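Long-range contacts in alpha-1,4-endofucoidanase (PDB 6DLH), which hydrolyses alpha-1,4 linkages inside fucoidan chains as a retaining family GH107 endo-enzyme, and carries several bound calcium ions: residues 279-284 with 313-318; 668-673 with 713-718. All blocks are in the same frame, centred on the assembly; numbering follows the deposited sequence.

How the contacts relate
The two contacts lie on opposite sides of the chain's centre and do not touch. Their centres are 70 Å apart, and their nearest atoms about 61 Å. Contact 1 belongs to the parallel-sheet domain, probably the catalytic one. Contact 2 sits at one end of the last Ig-like domain of this chain. Along the sequence contact 1 closes before contact 2 opens. Each contact has its own calcium ion nearby. In contact 1 the side chain of N279 is about 8 Å from a bound calcium ion, probably the one held by F327 and D330, among others. In contact 2 both segments bind a separate ion directly.

Contact 1 (279-284 with 313-318); sequences NPFTSA and HDLVVF
The loop after strand 266-269 packs here against helix 307-321, in the parallel-sheet domain. P280 meets the F318 ring in a CH-pi contact. Its CD lies over the ring centre, 3.5 Å from the centroid and 10° off the ring normal. F318 carries its ring anti to its own backbone N (chi1 -173°), which takes it off the helix towards the loop. Round the corner from F318, P280 CB packs on L315 CG at 3.7 Å. F281 crosses L315 at about a right angle, with CZ 3.7 Å from L315 CD2. Its CE2 also comes within 4.0 Å of F318 CD2. The N279 amide meets the far end of the F318 ring, ND2 3.4 Å from CZ, with the two planes 51° apart. N279 OD1 accepts from F281 N at 2.9 Å, an Asx turn, while ND2 bonds to A326 O and D329 OD2. With an alanine in place of F318, P280 CD would probably lose its aromatic platform, and a gap would open beside the N279 amide. No hydrogen bond joins the segments, so their adhesion rests on apolar and CH-pi contact and on the amide against the ring, its N-H groups bonded elsewhere.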
loop_
_atom_site.group_PDB
_atom_site.type_symbol
_atom_site.label_atom_id
_atom_site.label_comp_id
_atom_site.label_asym_id
_atom_site.label_seq_id
_atom_site.Cartn_x
_atom_site.Cartn_y
_atom_site.Cartn_z
ATOM N N ASN A 279 -23.840 -20.819 13.784
ATOM C CA ASN A 279 -23.454 -19.880 12.746
ATOM C C ASN A 279 -21.990 -19.507 12.959
ATOM O O ASN A 279 -21.605 -19.056 14.037
ATOM C CB ASN A 279 -24.407 -18.686 12.663
ATOM C CG ASN A 279 -24.264 -17.902 11.376
ATOM O OD1 ASN A 279 -23.154 -17.632 10.917
ATOM N ND2 ASN A 279 -25.384 -17.532 10.783
ATOM N N PRO A 280 -21.114 -19.740 11.955
ATOM C CA PRO A 280 -19.695 -19.400 12.086
ATOM C C PRO A 280 -19.425 -17.897 12.061
ATOM O O PRO A 280 -18.287 -17.481 12.272
ATOM C CB PRO A 280 -19.052 -20.065 10.861
ATOM C CG PRO A 280 -20.178 -20.124 9.851
ATOM C CD PRO A 280 -21.430 -20.387 10.671
ATOM N N PHE A 281 -20.468 -17.097 11.782
ATOM C CA PHE A 281 -20.316 -15.653 11.751
ATOM C C PHE A 281 -21.051 -15.026 12.933
ATOM O O PHE A 281 -22.234 -15.296 13.145
ATOM C CB PHE A 281 -20.816 -15.072 10.425
ATOM C CG PHE A 281 -20.283 -15.744 9.182
ATOM C CD1 PHE A 281 -18.940 -15.661 8.846
ATOM C CD2 PHE A 281 -21.133 -16.450 8.339
ATOM C CE1 PHE A 281 -18.452 -16.282 7.706
ATOM C CE2 PHE A 281 -20.644 -17.080 7.204
ATOM C CZ PHE A 281 -19.304 -16.981 6.880
ATOM N N THR A 282 -20.328 -14.206 13.705
ATOM C CA THR A 282 -20.938 -13.289 14.655
ATOM C C THR A 282 -22.046 -12.502 13.946
ATOM O O THR A 282 -21.886 -12.089 12.798
ATOM C CB THR A 282 -19.869 -12.395 15.299
ATOM O OG1 THR A 282 -19.071 -13.236 16.132
ATOM C CG2 THR A 282 -20.444 -11.277 16.143
ATOM N N SER A 283 -23.179 -12.331 14.634
ATOM C CA SER A 283 -24.383 -11.754 14.055
ATOM C C SER A 283 -24.128 -10.350 13.503
ATOM O O SER A 283 -23.315 -9.595 14.033
ATOM C CB SER A 283 -25.500 -11.744 15.065
ATOM O OG SER A 283 -26.752 -11.671 14.403
ATOM N N ALA A 284 -24.846 -10.011 12.431
ATOM C CA ALA A 284 -24.734 -8.709 11.795
ATOM C C ALA A 284 -25.187 -7.605 12.753
ATOM O O ALA A 284 -26.217 -7.733 13.419
ATOM C CB ALA A 284 -25.566 -8.700 10.535
ATOM N N HIS A 313 -13.375 -25.298 7.514
ATOM C CA HIS A 313 -13.966 -25.881 6.319
ATOM C C HIS A 313 -15.488 -25.919 6.446
ATOM O O HIS A 313 -16.189 -25.718 5.457
ATOM C CB HIS A 313 -13.376 -27.256 5.956
ATOM C CG HIS A 313 -13.871 -27.702 4.619
ATOM N ND1 HIS A 313 -14.931 -28.582 4.472
ATOM C CD2 HIS A 313 -13.522 -27.316 3.370
ATOM C CE1 HIS A 313 -15.181 -28.757 3.190
ATOM N NE2 HIS A 313 -14.336 -27.978 2.497
ATOM N N ASP A 314 -15.994 -26.156 7.667
ATOM C CA ASP A 314 -17.428 -26.084 7.935
ATOM C C ASP A 314 -17.956 -24.669 7.716
ATOM O O ASP A 314 -19.126 -24.499 7.386
ATOM C CB ASP A 314 -17.794 -26.588 9.338
ATOM C CG ASP A 314 -17.663 -28.097 9.465
ATOM O OD1 ASP A 314 -17.541 -28.759 8.410
ATOM O OD2 ASP A 314 -17.663 -28.596 10.614
ATOM N N LEU A 315 -17.102 -23.658 7.927
ATOM C CA LEU A 315 -17.502 -22.281 7.674
ATOM C C LEU A 315 -17.757 -22.102 6.177
ATOM O O LEU A 315 -18.723 -21.463 5.770
ATOM C CB LEU A 315 -16.412 -21.327 8.183
ATOM C CG LEU A 315 -16.704 -19.825 8.072
ATOM C CD1 LEU A 315 -15.872 -19.046 9.085
ATOM C CD2 LEU A 315 -16.414 -19.307 6.669
ATOM N N VAL A 316 -16.873 -22.675 5.362
ATOM C CA VAL A 316 -16.975 -22.552 3.921
ATOM C C VAL A 316 -18.193 -23.337 3.424
ATOM O O VAL A 316 -18.932 -22.854 2.568
ATOM C CB VAL A 316 -15.634 -22.963 3.281
ATOM C CG1 VAL A 316 -15.735 -24.031 2.218
ATOM C CG2 VAL A 316 -14.810 -21.774 2.825
ATOM N N VAL A 317 -18.439 -24.520 4.015
ATOM C CA VAL A 317 -19.604 -25.317 3.664
ATOM C C VAL A 317 -20.869 -24.553 4.053
ATOM O O VAL A 317 -21.835 -24.550 3.294
ATOM C CB VAL A 317 -19.546 -26.735 4.275
ATOM C CG1 VAL A 317 -20.857 -27.489 4.101
ATOM C CG2 VAL A 317 -18.404 -27.535 3.679
ATOM N N PHE A 318 -20.838 -23.874 5.210
ATOM C CA PHE A 318 -21.950 -23.042 5.658
ATOM C C PHE A 318 -22.334 -22.010 4.593
ATOM O O PHE A 318 -23.514 -21.704 4.417
ATOM C CB PHE A 318 -21.621 -22.331 6.975
ATOM C CG PHE A 318 -22.777 -21.583 7.599
ATOM C CD1 PHE A 318 -23.648 -22.218 8.475
ATOM C CD2 PHE A 318 -23.003 -20.247 7.311
ATOM C CE1 PHE A 318 -24.714 -21.539 9.048
ATOM C CE2 PHE A 318 -24.074 -19.566 7.877
ATOM C CZ PHE A 318 -24.926 -20.210 8.746
#

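Contact 2 (668-673 with 713-718); sequences EGDALT and LSDDTN. With CA (calcium ion), chain F.
Two loops of an Ig-like domain meet at a calcium site. One precedes strand 674-678, and the other joins strands 705-713 and 720-729. The closely packed part lies where the loops run side by side. S714 N donates to T673 O at 3.3 Å, in the carbonyl plane but bent, with 136° at the hydrogen. The same T673 O receives a CA-H...O contact from L713 CA. Two residues after L713, D715 CA points its hydrogen at A671 O, 3.4 Å away. A671 is exposed all the same. L672 touches the other loop with two parts of its side chain. Its CB packs on L713 CD1 at 3.8 Å, and its CD1 reaches D715 CB at 3.5 Å. L713 is buried and also rests on P636, W638 and Y664.

On the metal side the loops touch each other little directly, and the ion does the joining. The carboxylates of D670 and D715 are turned 83° apart and converge on the calcium ion through their OD2 atoms. These oxygens are 3.4 Å from each other, and the ion probably offsets their like charges. D670 OD2 is 2.2 Å from the calcium ion. E668 OE1 is a more distant ligand, 2.7 Å from the calcium ion. D666 and G634 O complete the set of protein ligands. E668 barely touches the other loop, so the metal does most to join it to D715.

D715 has CG between its backbone N and carbonyl carbon (chi1 82°). This torsion turns the carboxylate so that OD2 faces the ion and OD1 faces T717 N. OD2 binds calcium, while OD1 closes an Asx turn by accepting from T717 N at 2.7 Å, nearly in line with the D715 CG-OD1 bond.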
loop_
_atom_site.group_PDB
_atom_site.type_symbol
_atom_site.label_atom_id
_atom_site.label_comp_id
_atom_site.label_asym_id
_atom_site.label_seq_id
_atom_site.Cartn_x
_atom_site.Cartn_y
_atom_site.Cartn_z
ATOM N N GLU A 668 35.513 17.014 1.033
ATOM C CA GLU A 668 35.790 16.896 -0.394
ATOM C C GLU A 668 35.508 15.473 -0.867
ATOM O O GLU A 668 35.580 15.185 -2.061
ATOM C CB GLU A 668 37.213 17.350 -0.741
ATOM C CG GLU A 668 37.519 18.794 -0.373
ATOM C CD GLU A 668 37.796 19.021 1.104
ATOM O OE1 GLU A 668 38.168 18.051 1.787
ATOM O OE2 GLU A 668 37.632 20.167 1.574
ATOM N N GLY A 669 35.183 14.589 0.083
ATOM C CA GLY A 669 34.833 13.211 -0.223
ATOM C C GLY A 669 36.033 12.402 -0.708
ATOM O O GLY A 669 35.871 11.466 -1.492
ATOM N N ASP A 670 37.230 12.778 -0.234
ATOM C CA ASP A 670 38.450 12.034 -0.501
ATOM C C ASP A 670 38.381 10.704 0.240
ATOM O O ASP A 670 37.743 10.611 1.287
ATOM C CB ASP A 670 39.696 12.802 -0.044
ATOM C CG ASP A 670 39.837 14.187 -0.657
ATOM O OD1 ASP A 670 39.602 14.314 -1.877
ATOM O OD2 ASP A 670 40.175 15.132 0.096
ATOM N N ALA A 671 39.039 9.682 -0.320
ATOM C CA ALA A 671 39.299 8.443 0.396
ATOM C C ALA A 671 40.095 8.758 1.664
ATOM O O ALA A 671 41.025 9.561 1.629
ATOM C CB ALA A 671 40.029 7.477 -0.511
ATOM N N LEU A 672 39.698 8.152 2.792
ATOM C CA LEU A 672 40.334 8.420 4.073
ATOM C C LEU A 672 41.093 7.180 4.540
ATOM O O LEU A 672 40.757 6.055 4.163
ATOM C CB LEU A 672 39.282 8.815 5.116
ATOM C CG LEU A 672 38.594 10.173 4.952
ATOM C CD1 LEU A 672 39.446 11.157 4.161
ATOM C CD2 LEU A 672 37.222 10.018 4.317
ATOM N N THR A 673 42.114 7.418 5.373
ATOM C CA THR A 673 42.836 6.370 6.077
ATOM C C THR A 673 42.833 6.706 7.567
ATOM O O THR A 673 43.014 7.860 7.937
ATOM C CB THR A 673 44.258 6.199 5.519
ATOM O OG1 THR A 673 44.199 6.011 4.104
ATOM C CG2 THR A 673 45.016 5.048 6.146
ATOM N N LEU A 713 43.600 10.616 10.841
ATOM C CA LEU A 713 42.716 10.607 9.690
ATOM C C LEU A 713 43.300 11.551 8.636
ATOM O O LEU A 713 43.361 12.756 8.863
ATOM C CB LEU A 713 41.364 11.089 10.228
ATOM C CG LEU A 713 40.207 11.211 9.242
ATOM C CD1 LEU A 713 39.801 9.849 8.690
ATOM C CD2 LEU A 713 39.028 11.883 9.927
ATOM N N SER A 714 43.719 11.011 7.479
ATOM C CA SER A 714 44.793 11.662 6.738
ATOM C C SER A 714 44.440 12.116 5.319
ATOM O O SER A 714 45.093 13.022 4.809
ATOM C CB SER A 714 46.054 10.832 6.747
ATOM O OG SER A 714 45.992 9.797 5.773
ATOM N N ASP A 715 43.459 11.476 4.667
ATOM C CA ASP A 715 43.259 11.625 3.226
ATOM C C ASP A 715 44.597 11.527 2.484
ATOM O O ASP A 715 45.364 10.593 2.710
ATOM C CB ASP A 715 42.315 12.782 2.851
ATOM C CG ASP A 715 42.894 14.192 2.803
ATOM O OD1 ASP A 715 44.125 14.335 2.692
ATOM O OD2 ASP A 715 42.095 15.151 2.848
ATOM N N ASP A 716 44.868 12.492 1.596
ATOM C CA ASP A 716 46.079 12.488 0.791
ATOM C C ASP A 716 47.127 13.438 1.368
ATOM O O ASP A 716 48.317 13.146 1.298
ATOM C CB ASP A 716 45.786 12.810 -0.679
ATOM C CG ASP A 716 45.726 11.591 -1.586
ATOM O OD1 ASP A 716 46.316 10.551 -1.221
ATOM O OD2 ASP A 716 45.094 11.693 -2.658
ATOM N N THR A 717 46.686 14.579 1.914
ATOM C CA THR A 717 47.612 15.648 2.262
ATOM C C THR A 717 47.417 16.091 3.713
ATOM O O THR A 717 48.362 16.079 4.498
ATOM C CB THR A 717 47.563 16.805 1.250
ATOM O OG1 THR A 717 46.401 17.605 1.477
ATOM C CG2 THR A 717 47.606 16.353 -0.197
ATOM N N ASN A 718 46.186 16.489 4.051
ATOM C CA ASN A 718 45.865 17.020 5.366
ATOM C C ASN A 718 45.447 15.882 6.293
ATOM O O ASN A 718 44.661 15.027 5.900
ATOM C CB ASN A 718 44.766 18.083 5.284
ATOM C CG ASN A 718 45.307 19.495 5.193
ATOM O OD1 ASN A 718 45.006 20.217 4.246
ATOM N ND2 ASN A 718 46.105 19.895 6.172
HETATM CA CA CA F . 40.322 16.358 1.932
#